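Long-range contacts in uncharacterized protein (Bombyx mori, PDB 5AZ1), which probably reduces carbonyl compounds with NADPH as a TIM-barrel member of the aldo/keto reductase family: residues P18-G23 against S274-V279; I198-N203 against V220-P225; S224-M229 against V262-L267. All coordinates share one frame; numbering follows the deposited sequence.

Contact 1: residues P18-G23 against S274-V279. With NDP (NADPH dihydro-nicotinamide-adenine-dinucleotide phosphate), chain J.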
loop_
_atom_site.group_PDB
_atom_site.type_symbol
_atom_site.label_atom_id
_atom_site.label_comp_id
_atom_site.label_asym_id
_atom_site.label_seq_id
_atom_site.Cartn_x
_atom_site.Cartn_y
_atom_site.Cartn_z
ATOM N N PRO A 18 -9.573 -3.587 -6.870
ATOM C CA PRO A 18 -10.027 -4.610 -5.902
ATOM C C PRO A 18 -9.717 -4.214 -4.478
ATOM O O PRO A 18 -8.583 -3.695 -4.165
ATOM C CB PRO A 18 -9.214 -5.870 -6.289
ATOM C CG PRO A 18 -8.896 -5.676 -7.776
ATOM C CD PRO A 18 -8.678 -4.150 -7.901
ATOM N N ALA A 19 -10.685 -4.507 -3.618
ATOM C CA ALA A 19 -10.706 -4.060 -2.243
ATOM C C ALA A 19 -9.650 -4.680 -1.397
ATOM O O ALA A 19 -9.392 -4.205 -0.294
ATOM C CB ALA A 19 -12.041 -4.391 -1.639
ATOM N N LEU A 20 -9.034 -5.762 -1.889
ATOM C CA LEU A 20 -7.879 -6.393 -1.220
ATOM C C LEU A 20 -6.802 -6.668 -2.239
ATOM O O LEU A 20 -7.091 -7.036 -3.359
ATOM C CB LEU A 20 -8.312 -7.689 -0.615
ATOM C CG LEU A 20 -7.316 -8.587 0.128
ATOM C CD1 LEU A 20 -7.211 -8.075 1.534
ATOM C CD2 LEU A 20 -7.828 -10.037 0.168
ATOM N N GLY A 21 -5.568 -6.428 -1.851
ATOM C CA GLY A 21 -4.437 -6.660 -2.706
ATOM C C GLY A 21 -3.312 -7.364 -1.982
ATOM O O GLY A 21 -3.273 -7.403 -0.737
ATOM N N TYR A 22 -2.366 -7.862 -2.786
ATOM C CA TYR A 22 -1.255 -8.691 -2.345
ATOM C C TYR A 22 0.011 -7.867 -2.216
ATOM O O TYR A 22 0.610 -7.461 -3.216
ATOM C CB TYR A 22 -1.084 -9.846 -3.385
ATOM C CG TYR A 22 -0.073 -10.891 -3.027
ATOM C CD1 TYR A 22 1.290 -10.683 -3.267
ATOM C CD2 TYR A 22 -0.457 -12.064 -2.459
ATOM C CE1 TYR A 22 2.231 -11.648 -2.944
ATOM C CE2 TYR A 22 0.487 -13.023 -2.071
ATOM C CZ TYR A 22 1.816 -12.815 -2.334
ATOM O OH TYR A 22 2.727 -13.742 -1.942
ATOM N N GLY A 23 0.467 -7.641 -1.001
ATOM C CA GLY A 23 1.694 -6.894 -0.778
ATOM C C GLY A 23 3.000 -7.639 -1.077
ATOM O O GLY A 23 3.048 -8.847 -0.950
ATOM N N SER A 274 -7.314 -2.776 1.565
ATOM C CA SER A 274 -6.138 -3.354 2.258
ATOM C C SER A 274 -5.157 -4.075 1.364
ATOM O O SER A 274 -5.580 -4.812 0.483
ATOM C CB SER A 274 -6.574 -4.409 3.249
ATOM O OG SER A 274 -7.043 -3.677 4.337
ATOM N N ILE A 275 -3.886 -3.941 1.711
ATOM C CA ILE A 275 -2.802 -4.639 1.083
ATOM C C ILE A 275 -1.932 -5.361 2.149
ATOM O O ILE A 275 -0.750 -5.103 2.358
ATOM C CB ILE A 275 -2.001 -3.731 0.090
ATOM C CG1 ILE A 275 -1.398 -2.522 0.725
ATOM C CG2 ILE A 275 -2.880 -3.189 -1.065
ATOM C CD1 ILE A 275 -0.575 -1.698 -0.273
ATOM N N PRO A 276 -2.539 -6.325 2.841
ATOM C CA PRO A 276 -1.684 -7.197 3.667
ATOM C C PRO A 276 -0.565 -7.934 2.895
ATOM O O PRO A 276 -0.718 -8.268 1.734
ATOM C CB PRO A 276 -2.664 -8.244 4.143
ATOM C CG PRO A 276 -3.621 -8.339 3.006
ATOM C CD PRO A 276 -3.851 -6.919 2.595
ATOM N N LYS A 277 0.531 -8.191 3.581
ATOM C CA LYS A 277 1.590 -8.988 3.070
ATOM C C LYS A 277 1.647 -10.312 3.831
ATOM O O LYS A 277 1.548 -10.320 5.069
ATOM C CB LYS A 277 2.900 -8.239 3.209
ATOM C CG LYS A 277 4.157 -9.049 2.806
ATOM C CD LYS A 277 4.877 -9.575 4.057
ATOM C CE LYS A 277 5.991 -10.555 3.760
ATOM N NZ LYS A 277 6.362 -11.309 4.985
ATOM N N THR A 278 1.842 -11.400 3.081
ATOM C CA THR A 278 2.141 -12.711 3.638
ATOM C C THR A 278 2.855 -13.580 2.615
ATOM O O THR A 278 2.575 -13.489 1.448
ATOM C CB THR A 278 0.859 -13.448 4.076
ATOM O OG1 THR A 278 1.206 -14.714 4.621
ATOM C CG2 THR A 278 -0.070 -13.675 2.951
ATOM N N VAL A 279 3.718 -14.483 3.091
ATOM C CA VAL A 279 4.338 -15.532 2.262
ATOM C C VAL A 279 3.722 -16.907 2.512
ATOM O O VAL A 279 4.246 -17.909 2.026
ATOM C CB VAL A 279 5.887 -15.570 2.408
ATOM C CG1 VAL A 279 6.500 -14.268 1.926
ATOM C CG2 VAL A 279 6.326 -15.849 3.839
HETATM P PA NDP J . 1.237 -6.205 7.186
HETATM O O1A NDP J . 0.387 -5.417 8.187
HETATM O O2A NDP J . 0.669 -6.721 5.909
HETATM O O5B NDP J . 1.698 -7.534 8.026
HETATM C C5B NDP J . 2.733 -8.395 7.578
HETATM C C4B NDP J . 2.900 -9.550 8.561
HETATM O O4B NDP J . 1.638 -10.154 8.890
HETATM C C3B NDP J . 3.810 -10.660 7.992
HETATM O O3B NDP J . 4.919 -10.845 8.859
HETATM C C2B NDP J . 2.896 -11.883 7.861
HETATM O O2B NDP J . 3.527 -13.148 8.083
HETATM C C1B NDP J . 1.776 -11.584 8.842
HETATM N N9A NDP J . 0.457 -12.052 8.431
HETATM C C8A NDP J . -0.167 -11.787 7.261
HETATM N N7A NDP J . -1.395 -12.334 7.235
HETATM C C5A NDP J . -1.571 -12.922 8.434
HETATM C C6A NDP J . -2.659 -13.681 9.049
HETATM N N6A NDP J . -3.797 -13.860 8.312
HETATM N N1A NDP J . -2.441 -14.158 10.323
HETATM C C2A NDP J . -1.286 -13.952 11.008
HETATM N N3A NDP J . -0.250 -13.253 10.504
HETATM C C4A NDP J . -0.352 -12.732 9.239
HETATM O O3 NDP J . 2.630 -5.432 7.022
HETATM P PN NDP J . 3.232 -4.783 5.692
HETATM O O1N NDP J . 3.680 -3.413 6.100
HETATM O O2N NDP J . 4.219 -5.743 5.040
HETATM O O5D NDP J . 1.926 -4.793 4.708
HETATM C C5D NDP J . 1.775 -3.852 3.724
HETATM C C4D NDP J . 2.231 -4.052 2.292
HETATM O O4D NDP J . 1.908 -2.708 1.850
HETATM C C3D NDP J . 3.678 -4.222 1.825
HETATM O O3D NDP J . 3.920 -5.532 1.368
HETATM C C2D NDP J . 3.747 -3.250 0.651
HETATM O O2D NDP J . 3.098 -3.850 -0.496
HETATM C C1D NDP J . 2.974 -2.039 1.197
HETATM N N1N NDP J . 3.698 -0.995 2.065
HETATM C C2N NDP J . 3.738 0.279 1.574
HETATM C C3N NDP J . 4.382 1.356 2.211
HETATM C C7N NDP J . 4.358 2.739 1.587
HETATM O O7N NDP J . 5.169 3.553 2.044
HETATM N N7N NDP J . 3.499 3.061 0.560
HETATM C C4N NDP J . 5.144 1.124 3.514
HETATM C C5N NDP J . 5.022 -0.269 3.987
HETATM C C6N NDP J . 4.320 -1.234 3.267
HETATM P P2B NDP J . 4.106 -14.092 6.892
HETATM O O1X NDP J . 4.619 -13.206 5.739
HETATM O O2X NDP J . 5.311 -14.680 7.577
HETATM O O3X NDP J . 2.879 -14.899 6.565
HETATM O O HOH W 1 2.152 -10.642 0.368
#
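Ala19 and Gly21 meet Ser274 through its backbone, one bond on each side of the residue. Ser274 N donates to Ala19 O at 3.1 Å, and Gly21 N returns a bond to Ser274 O at 2.8 Å, lying in the carbonyl plane. Two residues on, Gly23 N reaches Pro276 O at 3.0 Å, coming in above that carbonyl's plane. Side chains add little across this seam: Leu20 CD1 rests on Pro276 CD at 3.7 Å, the leucine crossing the ring at about a right angle.

The segment 274-279 then turns its polar groups to NADPH. Lys277 N binds O2A of the diphosphate at 2.8 Å, while its side chain goes on to the phosphate on the adenosine ribose. Bent at chi2 (-101°) and nearly straight beyond it, the lysine brings NZ to O1X of that group at 2.7 Å. Thr278 OG1 donates to O3X at 2.6 Å, and Val279 N gives O1X a second protein donor at 3.1 Å. Gly23 suits its place because, with no CB, its backbone can lie against O3D of the nicotinamide ribose.

Farther out, the Tyr22 ring packs on Ala57, Leu58 and Ala61 of helix 51-64, with OH weakly bonded to Leu54 O. Thr278 OG1 also accepts from Thr280 N, which fixes the hydroxyl, and Arg283 also hydrogen-bonds the cofactor. Strands 22-23 and 273-274 are the outermost of the parallel sheet, and the bonds made at and beside them close the barrel. A lysine, a hydroxyl and a backbone N-H gathered on one phosphate should stabilise its negative charge, consistent with a site that prefers NADPH to NADH.

Contact 2: residues I198-N203 against V220-P225. With NDP (NADPH dihydro-nicotinamide-adenine-dinucleotide phosphate), chain J.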
loop_
_atom_site.group_PDB
_atom_site.type_symbol
_atom_site.label_atom_id
_atom_site.label_comp_id
_atom_site.label_asym_id
_atom_site.label_seq_id
_atom_site.Cartn_x
_atom_site.Cartn_y
_atom_site.Cartn_z
ATOM N N ILE A 198 -1.615 4.818 2.491
ATOM C CA ILE A 198 -1.080 5.255 3.809
ATOM C C ILE A 198 -1.275 4.160 4.796
ATOM O O ILE A 198 -2.087 3.264 4.565
ATOM C CB ILE A 198 -1.894 6.448 4.384
ATOM C CG1 ILE A 198 -3.418 6.147 4.316
ATOM C CG2 ILE A 198 -1.583 7.712 3.628
ATOM C CD1 ILE A 198 -4.311 7.208 4.898
ATOM N N GLU A 199 -0.592 4.271 5.934
ATOM C CA GLU A 199 -0.834 3.353 7.038
ATOM C C GLU A 199 -2.198 3.531 7.665
ATOM O O GLU A 199 -2.566 4.642 8.062
ATOM C CB GLU A 199 0.221 3.525 8.111
ATOM C CG GLU A 199 0.084 2.433 9.163
ATOM C CD GLU A 199 1.019 2.618 10.381
ATOM O OE1 GLU A 199 2.087 3.297 10.275
ATOM O OE2 GLU A 199 0.644 2.041 11.439
ATOM N N VAL A 200 -2.970 2.451 7.705
ATOM C CA VAL A 200 -4.240 2.397 8.448
ATOM C C VAL A 200 -4.350 1.065 9.097
ATOM O O VAL A 200 -4.097 0.068 8.472
ATOM C CB VAL A 200 -5.486 2.566 7.595
ATOM C CG1 VAL A 200 -6.701 2.916 8.484
ATOM C CG2 VAL A 200 -5.280 3.664 6.556
ATOM N N ASN A 201 -4.700 1.052 10.374
ATOM C CA ASN A 201 -4.905 -0.181 11.151
ATOM C C ASN A 201 -5.711 0.189 12.445
ATOM O O ASN A 201 -6.224 1.312 12.557
ATOM C CB ASN A 201 -3.542 -0.849 11.450
ATOM C CG ASN A 201 -2.542 0.112 12.029
ATOM O OD1 ASN A 201 -2.818 0.746 13.071
ATOM N ND2 ASN A 201 -1.331 0.219 11.385
ATOM N N LEU A 202 -5.896 -0.758 13.368
ATOM C CA LEU A 202 -6.781 -0.506 14.515
ATOM C C LEU A 202 -6.243 0.581 15.511
ATOM O O LEU A 202 -7.029 1.361 16.045
ATOM C CB LEU A 202 -7.129 -1.801 15.186
ATOM C CG LEU A 202 -7.948 -2.729 14.313
ATOM C CD1 LEU A 202 -7.860 -4.123 14.932
ATOM C CD2 LEU A 202 -9.428 -2.309 14.178
ATOM N N ASN A 203 -4.928 0.686 15.663
ATOM C CA ASN A 203 -4.293 1.732 16.475
ATOM C C ASN A 203 -4.102 3.036 15.770
ATOM O O ASN A 203 -3.978 4.063 16.463
ATOM C CB ASN A 203 -2.937 1.248 17.045
ATOM C CG ASN A 203 -3.081 -0.035 17.860
ATOM O OD1 ASN A 203 -2.254 -0.906 17.773
ATOM N ND2 ASN A 203 -4.180 -0.170 18.611
ATOM N N VAL A 220 -8.721 5.385 -0.378
ATOM C CA VAL A 220 -7.708 5.129 0.597
ATOM C C VAL A 220 -7.278 3.647 0.522
ATOM O O VAL A 220 -8.126 2.722 0.506
ATOM C CB VAL A 220 -8.184 5.517 1.995
ATOM C CG1 VAL A 220 -7.152 5.197 3.051
ATOM C CG2 VAL A 220 -8.460 6.996 2.072
ATOM N N VAL A 221 -5.963 3.432 0.475
ATOM C CA VAL A 221 -5.425 2.085 0.437
ATOM C C VAL A 221 -4.530 1.951 1.651
ATOM O O VAL A 221 -3.617 2.737 1.802
ATOM C CB VAL A 221 -4.637 1.842 -0.866
ATOM C CG1 VAL A 221 -3.851 0.503 -0.794
ATOM C CG2 VAL A 221 -5.571 1.887 -2.067
ATOM N N ALA A 222 -4.811 0.958 2.491
ATOM C CA ALA A 222 -4.140 0.792 3.760
ATOM C C ALA A 222 -2.961 -0.135 3.605
ATOM O O ALA A 222 -3.180 -1.304 3.296
ATOM C CB ALA A 222 -5.099 0.171 4.785
ATOM N N TYR A 223 -1.750 0.365 3.814
ATOM C CA TYR A 223 -0.638 -0.518 4.111
ATOM C C TYR A 223 -0.459 -0.741 5.581
ATOM O O TYR A 223 -0.978 0.020 6.365
ATOM C CB TYR A 223 0.642 -0.006 3.498
ATOM C CG TYR A 223 1.366 1.211 4.062
ATOM C CD1 TYR A 223 2.136 1.125 5.240
ATOM C CD2 TYR A 223 1.419 2.391 3.366
ATOM C CE1 TYR A 223 2.863 2.197 5.700
ATOM C CE2 TYR A 223 2.141 3.463 3.811
ATOM C CZ TYR A 223 2.883 3.372 4.975
ATOM O OH TYR A 223 3.674 4.442 5.397
ATOM N N SER A 224 0.366 -1.742 5.940
ATOM C CA SER A 224 0.489 -2.239 7.335
ATOM C C SER A 224 -0.864 -2.316 8.040
ATOM O O SER A 224 -1.037 -1.829 9.145
ATOM C CB SER A 224 1.440 -1.406 8.169
ATOM O OG SER A 224 2.757 -1.298 7.564
ATOM N N PRO A 225 -1.808 -2.982 7.410
ATOM C CA PRO A 225 -3.150 -3.074 7.971
ATOM C C PRO A 225 -3.280 -3.861 9.272
ATOM O O PRO A 225 -4.314 -3.752 9.926
ATOM C CB PRO A 225 -3.954 -3.719 6.829
ATOM C CG PRO A 225 -2.926 -4.581 6.136
ATOM C CD PRO A 225 -1.647 -3.805 6.183
HETATM P PA NDP J . 1.237 -6.205 7.186
HETATM O O1A NDP J . 0.387 -5.417 8.187
HETATM O O2A NDP J . 0.669 -6.721 5.909
HETATM O O5B NDP J . 1.698 -7.534 8.026
HETATM C C5B NDP J . 2.733 -8.395 7.578
HETATM C C4B NDP J . 2.900 -9.550 8.561
HETATM O O4B NDP J . 1.638 -10.154 8.890
HETATM C C3B NDP J . 3.810 -10.660 7.992
HETATM O O3B NDP J . 4.919 -10.845 8.859
HETATM C C2B NDP J . 2.896 -11.883 7.861
HETATM O O2B NDP J . 3.527 -13.148 8.083
HETATM C C1B NDP J . 1.776 -11.584 8.842
HETATM N N9A NDP J . 0.457 -12.052 8.431
HETATM C C8A NDP J . -0.167 -11.787 7.261
HETATM N N7A NDP J . -1.395 -12.334 7.235
HETATM C C5A NDP J . -1.571 -12.922 8.434
HETATM C C6A NDP J . -2.659 -13.681 9.049
HETATM N N6A NDP J . -3.797 -13.860 8.312
HETATM N N1A NDP J . -2.441 -14.158 10.323
HETATM C C2A NDP J . -1.286 -13.952 11.008
HETATM N N3A NDP J . -0.250 -13.253 10.504
HETATM C C4A NDP J . -0.352 -12.732 9.239
HETATM O O3 NDP J . 2.630 -5.432 7.022
HETATM P PN NDP J . 3.232 -4.783 5.692
HETATM O O1N NDP J . 3.680 -3.413 6.100
HETATM O O2N NDP J . 4.219 -5.743 5.040
HETATM O O5D NDP J . 1.926 -4.793 4.708
HETATM C C5D NDP J . 1.775 -3.852 3.724
HETATM C C4D NDP J . 2.231 -4.052 2.292
HETATM O O4D NDP J . 1.908 -2.708 1.850
HETATM C C3D NDP J . 3.678 -4.222 1.825
HETATM O O3D NDP J . 3.920 -5.532 1.368
HETATM C C2D NDP J . 3.747 -3.250 0.651
HETATM O O2D NDP J . 3.098 -3.850 -0.496
HETATM C C1D NDP J . 2.974 -2.039 1.197
HETATM N N1N NDP J . 3.698 -0.995 2.065
HETATM C C2N NDP J . 3.738 0.279 1.574
HETATM C C3N NDP J . 4.382 1.356 2.211
HETATM C C7N NDP J . 4.358 2.739 1.587
HETATM O O7N NDP J . 5.169 3.553 2.044
HETATM N N7N NDP J . 3.499 3.061 0.560
HETATM C C4N NDP J . 5.144 1.124 3.514
HETATM C C5N NDP J . 5.022 -0.269 3.987
HETATM C C6N NDP J . 4.320 -1.234 3.267
HETATM P P2B NDP J . 4.106 -14.092 6.892
HETATM O O1X NDP J . 4.619 -13.206 5.739
HETATM O O2X NDP J . 5.311 -14.680 7.577
HETATM O O3X NDP J . 2.879 -14.899 6.565
#
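Tyr223 is held flat between Glu199 and the nicotinamide. C3N of NADPH lies 3.3 Å above the centre of one ring face, in a stack familiar from aldo/keto reductases. Against the opposite face, nearer the rim, comes the backbone N of Glu199. Glu199 CB joins it there in a CH-pi contact, 4.2 Å from the ring centroid. With chi1 at 73°, CG sits between the tyrosine's own N and carbonyl carbon, which sets the ring beside the strand end; OH is held by Asn176 OD1.

The amide of Asn201 links the two segments in its own plane. ND2 points one N-H almost straight down the C=O of Ser224, at 3.0 Å, and gives another to Glu199 OE2 at 2.7 Å, which accepts it on the anti lone pair. The carboxylate is also bound by the backbones of Thr312 and Val313. Ser224 OG in turn donates to O1N of the diphosphate at 2.7 Å.

On the other side of the sheet Val200 CB meets Ala222 CB at 3.7 Å, the small alanine permitting so close an approach. The side chains flank parallel strands 195-199 and 219-223 of one beta-alpha-beta unit, paired in part through Ile198 N to Val221 O at 3.0 Å. Glu199, with several donors on its carboxylate, probably stays ionised, and its bond to Asn201 helps to orient the amide that grips Ser224 O, consistent with a fixed position for the serine beside the diphosphate.

Contact 3: residues S224-M229 against V262-L267. With NDP (NADPH dihydro-nicotinamide-adenine-dinucleotide phosphate), chain J.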
loop_
_atom_site.group_PDB
_atom_site.type_symbol
_atom_site.label_atom_id
_atom_site.label_comp_id
_atom_site.label_asym_id
_atom_site.label_seq_id
_atom_site.Cartn_x
_atom_site.Cartn_y
_atom_site.Cartn_z
ATOM N N SER A 224 0.366 -1.742 5.940
ATOM C CA SER A 224 0.489 -2.239 7.335
ATOM C C SER A 224 -0.864 -2.316 8.040
ATOM O O SER A 224 -1.037 -1.829 9.145
ATOM C CB SER A 224 1.440 -1.406 8.169
ATOM O OG SER A 224 2.757 -1.298 7.564
ATOM N N PRO A 225 -1.808 -2.982 7.410
ATOM C CA PRO A 225 -3.150 -3.074 7.971
ATOM C C PRO A 225 -3.280 -3.861 9.272
ATOM O O PRO A 225 -4.314 -3.752 9.926
ATOM C CB PRO A 225 -3.954 -3.719 6.829
ATOM C CG PRO A 225 -2.926 -4.581 6.136
ATOM C CD PRO A 225 -1.647 -3.805 6.183
ATOM N N PHE A 226 -2.266 -4.633 9.653
ATOM C CA PHE A 226 -2.273 -5.360 10.936
ATOM C C PHE A 226 -1.513 -4.600 12.015
ATOM O O PHE A 226 -1.455 -5.043 13.147
ATOM C CB PHE A 226 -1.647 -6.745 10.766
ATOM C CG PHE A 226 -2.449 -7.669 9.901
ATOM C CD1 PHE A 226 -3.727 -7.957 10.200
ATOM C CD2 PHE A 226 -1.887 -8.261 8.794
ATOM C CE1 PHE A 226 -4.480 -8.789 9.388
ATOM C CE2 PHE A 226 -2.609 -9.063 7.978
ATOM C CZ PHE A 226 -3.898 -9.373 8.286
ATOM N N GLY A 227 -0.939 -3.451 11.669
ATOM C CA GLY A 227 -0.191 -2.677 12.607
ATOM C C GLY A 227 0.784 -3.578 13.354
ATOM O O GLY A 227 1.507 -4.374 12.727
ATOM N N THR A 228 0.785 -3.454 14.691
ATOM C CA THR A 228 1.631 -4.275 15.563
ATOM C C THR A 228 0.833 -5.407 16.153
ATOM O O THR A 228 1.240 -6.005 17.121
ATOM C CB THR A 228 2.336 -3.439 16.681
ATOM O OG1 THR A 228 1.380 -2.822 17.568
ATOM C CG2 THR A 228 3.250 -2.351 16.051
ATOM N N MET A 229 -0.296 -5.755 15.554
ATOM C CA MET A 229 -1.102 -6.813 16.116
ATOM C C MET A 229 -0.444 -8.169 15.937
ATOM O O MET A 229 -0.503 -9.004 16.833
ATOM C CB MET A 229 -2.474 -6.849 15.503
ATOM C CG MET A 229 -3.313 -7.937 16.136
ATOM S SD MET A 229 -5.003 -7.770 15.669
ATOM C CE MET A 229 -4.948 -8.486 14.027
ATOM N N VAL A 262 -11.272 -10.120 11.228
ATOM C CA VAL A 262 -12.029 -9.049 11.784
ATOM C C VAL A 262 -11.355 -7.726 11.439
ATOM O O VAL A 262 -12.024 -6.841 11.009
ATOM C CB VAL A 262 -12.192 -9.182 13.307
ATOM C CG1 VAL A 262 -12.738 -7.880 13.912
ATOM C CG2 VAL A 262 -13.173 -10.326 13.614
ATOM N N ASN A 263 -10.064 -7.644 11.702
ATOM C CA ASN A 263 -9.225 -6.508 11.328
ATOM C C ASN A 263 -9.414 -6.087 9.847
ATOM O O ASN A 263 -9.781 -4.948 9.586
ATOM C CB ASN A 263 -7.759 -6.794 11.671
ATOM C CG ASN A 263 -6.860 -5.559 11.559
ATOM O OD1 ASN A 263 -7.128 -4.644 10.810
ATOM N ND2 ASN A 263 -5.775 -5.550 12.285
ATOM N N LEU A 264 -9.272 -7.012 8.894
ATOM C CA LEU A 264 -9.398 -6.634 7.477
ATOM C C LEU A 264 -10.824 -6.263 7.096
ATOM O O LEU A 264 -11.066 -5.327 6.297
ATOM C CB LEU A 264 -8.873 -7.747 6.563
ATOM C CG LEU A 264 -7.403 -8.071 6.704
ATOM C CD1 LEU A 264 -6.940 -9.106 5.675
ATOM C CD2 LEU A 264 -6.544 -6.835 6.592
ATOM N N GLY A 265 -11.773 -7.014 7.639
ATOM C CA GLY A 265 -13.176 -6.738 7.383
ATOM C C GLY A 265 -13.618 -5.358 7.894
ATOM O O GLY A 265 -14.459 -4.696 7.282
ATOM N N TYR A 266 -13.026 -4.936 9.001
ATOM C CA TYR A 266 -13.275 -3.601 9.570
ATOM C C TYR A 266 -12.817 -2.500 8.563
ATOM O O TYR A 266 -13.585 -1.554 8.215
ATOM C CB TYR A 266 -12.585 -3.492 10.915
ATOM C CG TYR A 266 -12.787 -2.157 11.558
ATOM C CD1 TYR A 266 -14.085 -1.662 11.821
ATOM C CD2 TYR A 266 -11.703 -1.325 11.803
ATOM C CE1 TYR A 266 -14.271 -0.391 12.367
ATOM C CE2 TYR A 266 -11.866 -0.069 12.377
ATOM C CZ TYR A 266 -13.148 0.397 12.687
ATOM O OH TYR A 266 -13.260 1.677 13.237
ATOM N N LEU A 267 -11.611 -2.665 8.052
ATOM C CA LEU A 267 -11.095 -1.749 7.015
ATOM C C LEU A 267 -11.952 -1.773 5.785
ATOM O O LEU A 267 -12.281 -0.706 5.218
ATOM C CB LEU A 267 -9.628 -2.053 6.668
ATOM C CG LEU A 267 -8.654 -1.834 7.839
ATOM C CD1 LEU A 267 -7.233 -2.283 7.612
ATOM C CD2 LEU A 267 -8.634 -0.371 8.286
HETATM P PA NDP J . 1.237 -6.205 7.186
HETATM O O1A NDP J . 0.387 -5.417 8.187
HETATM O O2A NDP J . 0.669 -6.721 5.909
HETATM O O5B NDP J . 1.698 -7.534 8.026
HETATM C C5B NDP J . 2.733 -8.395 7.578
HETATM C C4B NDP J . 2.900 -9.550 8.561
HETATM O O4B NDP J . 1.638 -10.154 8.890
HETATM C C3B NDP J . 3.810 -10.660 7.992
HETATM O O3B NDP J . 4.919 -10.845 8.859
HETATM C C2B NDP J . 2.896 -11.883 7.861
HETATM O O2B NDP J . 3.527 -13.148 8.083
HETATM C C1B NDP J . 1.776 -11.584 8.842
HETATM N N9A NDP J . 0.457 -12.052 8.431
HETATM C C8A NDP J . -0.167 -11.787 7.261
HETATM N N7A NDP J . -1.395 -12.334 7.235
HETATM C C5A NDP J . -1.571 -12.922 8.434
HETATM C C6A NDP J . -2.659 -13.681 9.049
HETATM N N6A NDP J . -3.797 -13.860 8.312
HETATM N N1A NDP J . -2.441 -14.158 10.323
HETATM C C2A NDP J . -1.286 -13.952 11.008
HETATM N N3A NDP J . -0.250 -13.253 10.504
HETATM C C4A NDP J . -0.352 -12.732 9.239
HETATM O O3 NDP J . 2.630 -5.432 7.022
HETATM P PN NDP J . 3.232 -4.783 5.692
HETATM O O1N NDP J . 3.680 -3.413 6.100
HETATM O O2N NDP J . 4.219 -5.743 5.040
HETATM O O5D NDP J . 1.926 -4.793 4.708
HETATM C C5D NDP J . 1.775 -3.852 3.724
HETATM C C4D NDP J . 2.231 -4.052 2.292
HETATM O O4D NDP J . 1.908 -2.708 1.850
HETATM C C3D NDP J . 3.678 -4.222 1.825
HETATM O O3D NDP J . 3.920 -5.532 1.368
HETATM C C2D NDP J . 3.747 -3.250 0.651
HETATM O O2D NDP J . 3.098 -3.850 -0.496
HETATM C C1D NDP J . 2.974 -2.039 1.197
HETATM N N1N NDP J . 3.698 -0.995 2.065
HETATM C C2N NDP J . 3.738 0.279 1.574
HETATM C C3N NDP J . 4.382 1.356 2.211
HETATM C C7N NDP J . 4.358 2.739 1.587
HETATM O O7N NDP J . 5.169 3.553 2.044
HETATM N N7N NDP J . 3.499 3.061 0.560
HETATM C C4N NDP J . 5.144 1.124 3.514
HETATM C C5N NDP J . 5.022 -0.269 3.987
HETATM C C6N NDP J . 4.320 -1.234 3.267
HETATM P P2B NDP J . 4.106 -14.092 6.892
HETATM O O1X NDP J . 4.619 -13.206 5.739
HETATM O O2X NDP J . 5.311 -14.680 7.577
HETATM O O3X NDP J . 2.879 -14.899 6.565
#
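Phe226 lays the CE1 and CZ side of its ring against Leu264, CE1 standing 4.0 Å from CD2 as the two side chains meet at a slant. Its neighbouring CD1 corner faces the amide of Asn263, which approaches the ring edge with its plane turned 85° to that of the ring. Toward the cofactor, CE2 lies 3.6 Å from N7A of the adenine, so the one ring touches both helix and coenzyme. Its CG is anti to the carbonyl carbon (chi1 -67°), the setting that carries the ring out between Leu264 and the adenine.

Pro225 offers CB to the helix, 3.7 Å from Leu267 CD1, and Leu264 CD2 touches the same carbon. In the barrel, the segment 224-229 is the loop following strand 219-223, and helix 259-269 leads into the last strand, 273-274. Two linked turns shape this loop: a type I turn from Ser224 to Gly227, closed by Gly227 N to Ser224 O at 3.0 Å, and a type II' turn from Phe226 to Met229. Gly227 has the positive phi that the second turn requires, and glycine adopts it readily. The first turn also directs Phe226 N at O1A of the diphosphate, 3.1 Å away.

Met229 comes at Asn263 from the opposite direction, its chain bent at chi3 (79°) and its CE 4.0 Å from Asn263 CB.

Overall arrangement
All three contacts are buried and all border the same NADPH, but they differ in what binds them. Contact 1 closes the barrel between its first and last strands, mainly through backbone bonds, and supplies donors to the diphosphate and the ribose phosphate. Contact 2 pairs strands 195-199 and 219-223 inside the sheet and adds an aromatic stack on the nicotinamide. Contact 3, farther from the chain centre, is largely apolar packing of a loop on a helix near the adenine. Contacts 2 and 3 share Ser224 and Pro225, and Ala222 O of contact 2 lies 3.2 Å from Ile275 N of contact 1, a probable hydrogen bond joining strand 219-223 to the residue that follows strand 273-274.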